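Local structure of carboxylic ester hydrolase (Aspergillus niger, 7K4O) at residues A[43-48]-A[53-58]; A[228-233]-A[369-374]; A[249-254]-A[271-276]; A[403-408]-A[437-442]. The protein probably hydrolyses the ester bonds of tannins as a secreted fungal serine esterase of the tannase family, and binds gallic acid in a pocket in this crystal structure. All coordinates share one frame; numbering follows the deposited sequence. Where two conformers were deposited one is given.

Interaction 1 (A[43-48]-A[53-58]); sequences SSVSSE and ATINYC
Four backbone hydrogen bonds tie Ser43 to Ile55 and Val45 to Ala53, each residue donating its N-H and accepting at its carbonyl oxygen. Ser43 N reaches Ile55 O over 2.9 Å, and Ile55 N returns a bond to Ser43 O. At the other pair Val45 N meets Ala53 O at 2.9 Å. Between them lies the non-hydrogen-bonded pair Ser44 and Thr54, where Thr54 CA approaches Ser43 O to 3.2 Å as a CA-H...O contact. This is an antiparallel beta hairpin formed by strands 28-47 and 50-66, at one margin of the large mixed sheet of the alpha/beta-hydrolase-type fold. Apolar contacts gather on the sheet face of Val45, Ala53 and Ile55. CD1 of Ile55 meets CG1 of Val45 at 4.0 Å, the two side chains crossing at about a right angle, while Val45 CG2 lies alongside Ala53 CB. Pro108 of helix 108-111 packs against both Val45 and Ile55. Water adds a polar link on this same face: a chi1 of 176° carries Ser43 OG toward the tyrosine, where it holds a water at 2.7 Å from OG, and that water also bonds to Tyr57 OH. The Tyr57 ring itself stacks with Trp79.

Interaction 2 (A[228-233]-A[369-374]); sequences VEKTLD and DSLDGV
A single lysine reaching from a helix to a turn makes nearly all of this contact: Lys230 of helix 224-232 extends to the type II beta turn Leu371-Val374. Its chain runs straight at first and then bends at chi3 (51°) and chi4 (76°), which swings the amine in over the turn. CD lies against Leu371 CB at 3.8 Å, and CE passes 3.6 Å from Val374 O. At the end of the chain, NZ gives a weak, long hydrogen bond of 3.3 Å to Leu371 O, the same carbonyl that accepts Val374 N to close the turn. Two waters extend the grip. One lies 2.6 Å from Lys230 NZ and also accepts from Gly373 N; the other takes a longer bond from NZ and donates weakly to Asp372 OD1. Ser370, just before the beta turn, accepts at OG from Asp372 N at 2.8 Å, an ST turn that overlaps it. Thus the end of helix 224-232, finished by a Schellman motif at Asp233, is joined to the loop leading into helix 376-390. Lys230 NZ and Asp372 OD1 stay 4.9 Å apart, so any attraction between them is probably modest and relayed in part by the weakly bound water.

Interaction 3 (A[249-254]-A[271-276]); sequences IAACDA and LDFDIS. With CA (calcium ion), chain K.
A chi1 of 180° extends the Phe273 ring from the chain just after helix 266-272 and turns one face to helix 238-252. Cys252 has SG beside its own backbone N (chi1 -66°), a setting that brings the sulfur to the base of the same ring. The methyl of Ala251 sits over that ring face in a CH-pi contact: CB is 3.6 Å from the centroid, 22° off the normal, and is displaced toward CE1, which it approaches to 3.3 Å. Cys252 SG comes in obliquely, meeting Phe273 CB at 3.7 Å and lying 4.9 Å from the ring centroid. Ile275 N lies beyond the opposite face of the ring, near its rim. Further along this segment, Asp274 OD1 accepts Ser276 N in an Asx turn and also forms a salt bridge with Lys307. The sulfur is fixed by its disulfide to Cys269, which fastens helix 238-252 to helix 266-272 beside the aromatic contact. Directly after Cys252, Asp253 binds calcium through both O and OD1, each at 2.4 Å. Asp256, Lys258, Asp260 and Val262 supply the remaining protein ligands, so this packing adjoins a compact calcium-binding loop between two disulfide-linked helices.

Interaction 4 (A[403-408]-A[437-442]); sequences PFHEAG and IMYPNQ. With ZN (zinc ion), chain O.
Tyr439 places its hydroxyl over one face of the His405 imidazole, with OH 3.5 Å above the ring plane, offset toward the rim and nearest NE2 at 3.6 Å. The setting is a surface zinc site, at which the last turn of helix 402-406 faces the C-terminal end of helix 425-438 in the alpha/beta-hydrolase-type fold. At His405 a chi1 of 168° turns the imidazole out from its helix to the metal. NE2 binds zinc at 2.1 Å, and four waters complete the five ligands modelled, so one side chain carries the ion in this chain. The hydroxyl of Tyr439 acts in the second shell: it bonds at 2.8 Å to one of these zinc-bound waters and is also hydrogen-bonded to NE1 of Trp454. That indole stacks with the His405 ring as well, so a single tryptophan meets both partners of the contact. Met438 contributes the apolar part. Its chain bends at chi3 (71°), bringing the terminal methyl obliquely to the imidazole, with CE 4.1 Å from His405 CD2. After His405, helix 402-406 ends in a Schellman motif at Gly408, while a type I turn carries the other segment away from Tyr439. The closest approach of the methionine is to the root of the ring-bearing side chain, where CE lies 3.9 Å from His405 CB.

The four contacts all lie far from the chain's centre, yet differ in burial. Interactions 1 and 3 are partly buried, whereas interactions 2 and 4 are surface contacts. Interaction 1 alone joins strands, and its main-chain hydrogen bonding contrasts with the side-chain character of the others: a lysine and waters in interaction 2, an aromatic face met by a methyl and a sulfur in interaction 3, a metal and its waters in interaction 4. Interactions 2 and 3 use consecutive helices, 224-232 and 238-252, with nearest atoms about 11 Å apart. A calcium with mainly protein ligands lies beside interaction 3, whereas a touching residue of interaction 4 itself binds zinc, otherwise held by water. Interactions 1 and 2 lie on opposite sides of the chain's centre.

Interaction 1 (A[43-48]-A[53-58])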
# COMPACT_ATOMS: atom_id res chain seq x y z
N SER A 43 8.85 8.83 -24.61
CA SER A 43 7.62 8.36 -23.96
C SER A 43 7.16 9.38 -22.94
O SER A 43 7.86 9.65 -21.95
CB SER A 43 7.85 6.99 -23.39
OG SER A 43 6.74 6.54 -22.67
N SER A 44 5.95 9.89 -23.10
CA SER A 44 5.32 10.83 -22.15
C SER A 44 4.69 10.02 -21.02
O SER A 44 3.91 9.12 -21.33
CB SER A 44 4.29 11.68 -22.86
OG SER A 44 4.96 12.76 -23.45
N VAL A 45 5.04 10.32 -19.78
CA VAL A 45 4.57 9.53 -18.61
C VAL A 45 4.04 10.48 -17.57
O VAL A 45 4.52 11.62 -17.47
CB VAL A 45 5.70 8.62 -18.07
CG1 VAL A 45 6.14 7.60 -19.12
CG2 VAL A 45 6.91 9.41 -17.64
N SER A 46 3.13 9.99 -16.75
CA SER A 46 2.51 10.78 -15.68
C SER A 46 1.88 9.79 -14.70
O SER A 46 1.49 8.70 -15.11
CB SER A 46 1.47 11.74 -16.23
OG SER A 46 0.44 11.00 -16.85
N SER A 47 1.74 10.24 -13.47
CA SER A 47 1.26 9.40 -12.35
C SER A 47 1.00 10.32 -11.19
O SER A 47 1.59 11.39 -11.15
CB SER A 47 2.31 8.32 -11.98
OG SER A 47 1.93 7.63 -10.82
N GLU A 48 0.23 9.90 -10.21
CA GLU A 48 0.18 10.64 -8.94
C GLU A 48 1.46 10.40 -8.11
O GLU A 48 1.62 11.10 -7.12
CB GLU A 48 -1.07 10.26 -8.17
CG GLU A 48 -2.34 10.57 -8.99
CD GLU A 48 -3.61 10.72 -8.17
OE1 GLU A 48 -3.79 9.95 -7.21
OE2 GLU A 48 -4.39 11.66 -8.45
N ALA A 53 6.93 13.61 -17.09
CA ALA A 53 8.22 13.63 -17.80
C ALA A 53 8.08 13.01 -19.18
O ALA A 53 7.13 12.31 -19.45
CB ALA A 53 9.30 12.90 -17.02
N THR A 54 9.12 13.18 -19.96
CA THR A 54 9.32 12.46 -21.22
C THR A 54 10.61 11.66 -21.11
O THR A 54 11.65 12.26 -20.75
CB THR A 54 9.35 13.41 -22.43
OG1 THR A 54 8.13 14.15 -22.42
CG2 THR A 54 9.43 12.68 -23.73
N ILE A 55 10.54 10.35 -21.33
CA ILE A 55 11.72 9.46 -21.05
C ILE A 55 12.12 8.67 -22.27
O ILE A 55 11.29 8.38 -23.15
CB ILE A 55 11.46 8.55 -19.83
CG1 ILE A 55 10.25 7.67 -20.05
CG2 ILE A 55 11.30 9.40 -18.60
CD1 ILE A 55 10.01 6.66 -18.93
N ASN A 56 13.40 8.28 -22.30
CA ASN A 56 13.97 7.34 -23.27
C ASN A 56 14.55 6.18 -22.48
O ASN A 56 15.19 6.46 -21.42
CB ASN A 56 15.12 7.98 -24.07
CG ASN A 56 14.69 9.28 -24.70
OD1 ASN A 56 13.73 9.33 -25.43
ND2 ASN A 56 15.40 10.35 -24.41
N TYR A 57 14.42 4.96 -22.97
CA TYR A 57 14.99 3.78 -22.27
C TYR A 57 15.09 2.59 -23.17
O TYR A 57 14.51 2.54 -24.27
CB TYR A 57 14.16 3.50 -21.00
CG TYR A 57 12.70 3.22 -21.24
CD1 TYR A 57 11.79 4.25 -21.29
CD2 TYR A 57 12.25 1.92 -21.44
CE1 TYR A 57 10.43 4.02 -21.53
CE2 TYR A 57 10.90 1.68 -21.67
CZ TYR A 57 10.01 2.72 -21.73
OH TYR A 57 8.69 2.43 -21.98
N CYS A 58 15.80 1.60 -22.67
CA CYS A 58 15.90 0.26 -23.22
C CYS A 58 14.97 -0.63 -22.43
O CYS A 58 15.24 -0.85 -21.22
CB CYS A 58 17.31 -0.26 -23.14
SG CYS A 58 17.48 -1.85 -23.96
O HOH W 1 7.07 4.56 -20.84

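Interaction 2 (A[228-233]-A[369-374])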
# COMPACT_ATOMS: atom_id res chain seq x y z
N VAL A 228 -21.47 -6.70 10.00
CA VAL A 228 -22.24 -5.69 10.79
C VAL A 228 -23.65 -5.60 10.19
O VAL A 228 -24.63 -5.58 10.97
CB VAL A 228 -21.58 -4.30 10.79
CG1 VAL A 228 -22.53 -3.25 11.35
CG2 VAL A 228 -20.27 -4.31 11.58
N GLU A 229 -23.75 -5.48 8.89
CA GLU A 229 -25.06 -5.34 8.20
C GLU A 229 -25.90 -6.59 8.51
O GLU A 229 -27.11 -6.46 8.80
CB GLU A 229 -24.88 -5.16 6.71
CG GLU A 229 -24.25 -3.82 6.36
CD GLU A 229 -23.81 -3.66 4.92
OE1 GLU A 229 -23.82 -4.63 4.14
OE2 GLU A 229 -23.48 -2.52 4.58
N LYS A 230 -25.31 -7.77 8.41
CA LYS A 230 -26.03 -9.04 8.69
C LYS A 230 -26.46 -9.07 10.15
O LYS A 230 -27.62 -9.43 10.44
CB LYS A 230 -25.15 -10.27 8.50
CG LYS A 230 -25.01 -10.81 7.10
CD LYS A 230 -23.95 -11.91 7.07
CE LYS A 230 -24.13 -12.99 8.12
NZ LYS A 230 -25.22 -13.90 7.72
N THR A 231 -25.55 -8.75 11.06
CA THR A 231 -25.79 -8.86 12.50
C THR A 231 -26.91 -7.89 12.94
O THR A 231 -27.75 -8.30 13.76
CB THR A 231 -24.51 -8.58 13.28
OG1 THR A 231 -23.53 -9.55 12.90
CG2 THR A 231 -24.73 -8.67 14.76
N LEU A 232 -26.91 -6.65 12.46
CA LEU A 232 -27.94 -5.63 12.81
C LEU A 232 -29.14 -5.73 11.86
O LEU A 232 -30.10 -4.99 12.06
CB LEU A 232 -27.30 -4.25 12.76
CG LEU A 232 -26.23 -4.00 13.82
CD1 LEU A 232 -25.54 -2.66 13.58
CD2 LEU A 232 -26.79 -4.10 15.24
N ASP A 233 -29.08 -6.62 10.87
CA ASP A 233 -30.12 -6.85 9.83
C ASP A 233 -30.54 -5.51 9.24
O ASP A 233 -31.72 -5.17 9.27
CB ASP A 233 -31.34 -7.58 10.41
CG ASP A 233 -32.32 -8.04 9.34
OD1 ASP A 233 -31.87 -8.33 8.20
OD2 ASP A 233 -33.52 -8.08 9.62
N ASP A 369 -19.37 -17.49 -1.68
CA ASP A 369 -20.76 -17.47 -2.22
C ASP A 369 -21.77 -17.07 -1.14
O ASP A 369 -22.89 -16.66 -1.47
CB ASP A 369 -21.20 -18.83 -2.78
CG ASP A 369 -20.51 -19.23 -4.07
OD1 ASP A 369 -19.93 -18.34 -4.75
OD2 ASP A 369 -20.55 -20.44 -4.40
N SER A 370 -21.40 -17.21 0.13
CA SER A 370 -22.31 -16.98 1.26
C SER A 370 -21.52 -16.50 2.48
O SER A 370 -20.34 -16.88 2.64
CB SER A 370 -23.07 -18.27 1.54
OG SER A 370 -23.67 -18.23 2.80
N LEU A 371 -22.19 -15.74 3.34
CA LEU A 371 -21.70 -15.50 4.72
C LEU A 371 -22.62 -16.17 5.74
O LEU A 371 -22.62 -15.73 6.91
CB LEU A 371 -21.61 -13.98 4.95
CG LEU A 371 -20.52 -13.27 4.16
CD1 LEU A 371 -20.52 -11.79 4.52
CD2 LEU A 371 -19.14 -13.88 4.41
N ASP A 372 -23.36 -17.21 5.35
CA ASP A 372 -24.29 -17.87 6.31
C ASP A 372 -23.48 -18.37 7.49
O ASP A 372 -22.47 -19.04 7.29
CB ASP A 372 -25.00 -19.07 5.68
CG ASP A 372 -26.06 -18.68 4.67
OD1 ASP A 372 -26.44 -17.48 4.61
OD2 ASP A 372 -26.49 -19.58 3.92
N GLY A 373 -23.91 -18.04 8.70
CA GLY A 373 -23.24 -18.54 9.91
C GLY A 373 -22.00 -17.73 10.29
O GLY A 373 -21.41 -18.03 11.36
N VAL A 374 -21.62 -16.72 9.52
CA VAL A 374 -20.40 -15.90 9.82
C VAL A 374 -20.77 -14.76 10.78
O VAL A 374 -21.63 -13.97 10.45
CB VAL A 374 -19.75 -15.41 8.52
CG1 VAL A 374 -18.53 -14.53 8.84
CG2 VAL A 374 -19.37 -16.57 7.62
O HOH W 2 -25.36 -14.22 4.47
O HOH W 3 -25.65 -16.06 9.04

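Interaction 3 (A[249-254]-A[271-276])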
# COMPACT_ATOMS: atom_id res chain seq x y z
N ILE A 249 -17.27 15.16 6.71
CA ILE A 249 -16.26 16.09 6.11
C ILE A 249 -16.66 17.53 6.51
O ILE A 249 -15.80 18.30 6.99
CB ILE A 249 -16.15 15.91 4.60
CG1 ILE A 249 -15.50 14.56 4.24
CG2 ILE A 249 -15.39 17.08 4.01
CD1 ILE A 249 -15.63 14.18 2.80
N ALA A 250 -17.95 17.87 6.37
CA ALA A 250 -18.43 19.24 6.68
C ALA A 250 -18.15 19.58 8.14
O ALA A 250 -17.67 20.69 8.44
CB ALA A 250 -19.90 19.38 6.33
N ALA A 251 -18.37 18.63 9.05
CA ALA A 251 -18.26 18.88 10.50
C ALA A 251 -16.79 18.92 10.93
O ALA A 251 -16.51 19.53 11.95
CB ALA A 251 -19.04 17.85 11.28
N CYS A 252 -15.87 18.25 10.23
CA CYS A 252 -14.49 18.03 10.76
C CYS A 252 -13.47 18.81 9.94
O CYS A 252 -12.33 18.93 10.42
CB CYS A 252 -14.18 16.53 10.76
SG CYS A 252 -15.21 15.60 11.92
N ASP A 253 -13.87 19.40 8.80
CA ASP A 253 -12.97 20.22 7.94
C ASP A 253 -12.16 21.21 8.77
O ASP A 253 -10.90 21.24 8.62
CB ASP A 253 -13.77 20.90 6.86
CG ASP A 253 -12.94 21.80 5.97
OD1 ASP A 253 -11.69 21.65 5.92
OD2 ASP A 253 -13.57 22.65 5.29
N ALA A 254 -12.84 22.00 9.61
CA ALA A 254 -12.25 23.17 10.30
C ALA A 254 -11.44 22.74 11.52
O ALA A 254 -10.75 23.55 12.10
CB ALA A 254 -13.34 24.15 10.68
N LEU A 271 -12.52 11.67 17.69
CA LEU A 271 -12.65 12.01 19.12
C LEU A 271 -13.89 12.90 19.34
O LEU A 271 -14.51 12.74 20.40
CB LEU A 271 -11.40 12.73 19.60
CG LEU A 271 -10.14 11.89 19.78
CD1 LEU A 271 -8.95 12.82 19.81
CD2 LEU A 271 -10.18 11.04 21.06
N ASP A 272 -14.19 13.84 18.45
CA ASP A 272 -15.05 14.99 18.81
C ASP A 272 -16.35 15.06 18.01
O ASP A 272 -17.16 15.90 18.39
CB ASP A 272 -14.28 16.30 18.66
CG ASP A 272 -13.16 16.42 19.66
OD1 ASP A 272 -13.21 15.75 20.71
OD2 ASP A 272 -12.20 17.18 19.38
N PHE A 273 -16.57 14.30 16.94
CA PHE A 273 -17.80 14.41 16.14
C PHE A 273 -18.69 13.18 16.32
O PHE A 273 -18.23 12.03 16.09
CB PHE A 273 -17.47 14.61 14.68
CG PHE A 273 -18.71 14.72 13.83
CD1 PHE A 273 -19.64 15.73 14.08
CD2 PHE A 273 -18.97 13.82 12.81
CE1 PHE A 273 -20.78 15.84 13.29
CE2 PHE A 273 -20.12 13.93 12.04
CZ PHE A 273 -21.03 14.94 12.29
N ASP A 274 -19.95 13.41 16.69
CA ASP A 274 -20.96 12.34 16.86
C ASP A 274 -21.84 12.30 15.64
O ASP A 274 -22.60 13.29 15.43
CB ASP A 274 -21.79 12.59 18.11
CG ASP A 274 -22.74 11.45 18.45
OD1 ASP A 274 -23.05 10.63 17.57
OD2 ASP A 274 -23.19 11.41 19.61
N ILE A 275 -21.82 11.22 14.87
CA ILE A 275 -22.57 11.17 13.60
C ILE A 275 -24.08 11.03 13.89
O ILE A 275 -24.85 11.13 12.92
CB ILE A 275 -22.08 10.05 12.65
CG1 ILE A 275 -22.30 8.65 13.22
CG2 ILE A 275 -20.62 10.28 12.24
CD1 ILE A 275 -22.08 7.57 12.20
N SER A 276 -24.48 10.79 15.13
CA SER A 276 -25.93 10.81 15.51
C SER A 276 -26.58 12.15 15.12
O SER A 276 -27.79 12.16 14.81
CB SER A 276 -26.12 10.52 16.96
OG SER A 276 -26.03 9.12 17.18
CA CA K . -9.42 21.41 6.73
O HOH W 4 -6.98 21.16 5.89

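Interaction 4 (A[403-408]-A[437-442])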
# COMPACT_ATOMS: atom_id res chain seq x y z
N PRO A 403 18.74 -5.44 11.08
CA PRO A 403 19.66 -5.52 9.94
C PRO A 403 19.54 -4.32 8.98
O PRO A 403 20.56 -3.72 8.59
CB PRO A 403 19.25 -6.82 9.23
CG PRO A 403 18.68 -7.67 10.35
CD PRO A 403 17.92 -6.68 11.21
N PHE A 404 18.33 -3.95 8.61
CA PHE A 404 18.09 -2.79 7.72
C PHE A 404 18.60 -1.51 8.37
O PHE A 404 19.30 -0.67 7.74
CB PHE A 404 16.61 -2.72 7.38
CG PHE A 404 16.23 -1.61 6.46
CD1 PHE A 404 16.34 -1.76 5.09
CD2 PHE A 404 15.79 -0.40 6.96
CE1 PHE A 404 15.98 -0.72 4.26
CE2 PHE A 404 15.39 0.62 6.13
CZ PHE A 404 15.48 0.46 4.77
N HIS A 405 18.29 -1.32 9.64
CA HIS A 405 18.70 -0.09 10.35
C HIS A 405 20.23 -0.04 10.41
O HIS A 405 20.81 1.05 10.10
CB HIS A 405 18.04 -0.03 11.72
CG HIS A 405 18.61 1.03 12.61
ND1 HIS A 405 18.71 2.35 12.18
CD2 HIS A 405 19.07 0.98 13.88
CE1 HIS A 405 19.27 3.06 13.18
NE2 HIS A 405 19.50 2.24 14.17
N GLU A 406 20.87 -1.14 10.77
CA GLU A 406 22.34 -1.22 10.92
C GLU A 406 23.06 -1.05 9.57
O GLU A 406 24.21 -0.57 9.63
CB GLU A 406 22.78 -2.53 11.55
CG GLU A 406 22.52 -2.53 13.04
CD GLU A 406 23.02 -3.78 13.77
OE1 GLU A 406 23.27 -4.82 13.12
OE2 GLU A 406 23.08 -3.72 15.01
N ALA A 407 22.40 -1.34 8.45
CA ALA A 407 22.98 -1.13 7.10
C ALA A 407 22.82 0.35 6.70
O ALA A 407 23.39 0.75 5.67
CB ALA A 407 22.29 -2.01 6.09
N GLY A 408 22.09 1.15 7.48
CA GLY A 408 21.86 2.58 7.20
C GLY A 408 20.68 2.82 6.28
O GLY A 408 20.52 3.96 5.81
N ILE A 437 9.81 -2.39 19.81
CA ILE A 437 10.71 -3.56 19.78
C ILE A 437 12.17 -3.12 19.67
O ILE A 437 13.05 -3.76 20.32
CB ILE A 437 10.29 -4.50 18.62
CG1 ILE A 437 8.97 -5.20 18.96
CG2 ILE A 437 11.38 -5.47 18.26
CD1 ILE A 437 9.11 -6.28 19.98
N MET A 438 12.44 -2.10 18.88
CA MET A 438 13.84 -1.73 18.60
C MET A 438 14.38 -0.79 19.67
O MET A 438 15.59 -0.76 19.80
CB MET A 438 13.94 -1.12 17.22
CG MET A 438 13.76 -2.21 16.17
SD MET A 438 14.10 -1.63 14.54
CE MET A 438 15.90 -1.47 14.67
N TYR A 439 13.53 -0.06 20.37
CA TYR A 439 14.01 0.91 21.39
C TYR A 439 13.27 0.67 22.70
O TYR A 439 12.53 1.53 23.17
CB TYR A 439 13.79 2.33 20.86
CG TYR A 439 14.50 2.57 19.56
CD1 TYR A 439 15.88 2.68 19.52
CD2 TYR A 439 13.80 2.61 18.36
CE1 TYR A 439 16.57 2.83 18.32
CE2 TYR A 439 14.48 2.78 17.16
CZ TYR A 439 15.86 2.88 17.14
OH TYR A 439 16.52 3.06 15.93
N PRO A 440 13.40 -0.53 23.28
CA PRO A 440 12.53 -0.91 24.39
C PRO A 440 12.80 -0.23 25.73
O PRO A 440 11.94 -0.30 26.62
CB PRO A 440 12.83 -2.39 24.60
CG PRO A 440 14.21 -2.58 24.04
CD PRO A 440 14.35 -1.59 22.90
N ASN A 441 13.96 0.38 25.91
CA ASN A 441 14.20 0.88 27.31
C ASN A 441 14.16 2.41 27.34
O ASN A 441 14.75 2.98 28.25
CB ASN A 441 15.47 0.27 27.88
CG ASN A 441 15.36 -1.24 27.97
OD1 ASN A 441 16.25 -1.94 27.49
ND2 ASN A 441 14.28 -1.73 28.56
N GLN A 442 13.43 3.02 26.40
CA GLN A 442 13.35 4.48 26.28
C GLN A 442 11.89 4.90 26.39
O GLN A 442 10.98 4.14 26.01
CB GLN A 442 13.99 4.87 24.95
CG GLN A 442 15.46 4.51 24.90
CD GLN A 442 16.03 4.67 23.51
OE1 GLN A 442 16.61 3.75 22.96
NE2 GLN A 442 15.94 5.87 22.96
ZN ZN O . 20.55 2.60 15.93
O HOH W 5 19.00 4.12 16.51
O HOH W 6 19.98 1.02 17.81
O HOH W 7 22.15 4.42 15.63
O HOH W 8 22.34 1.09 15.88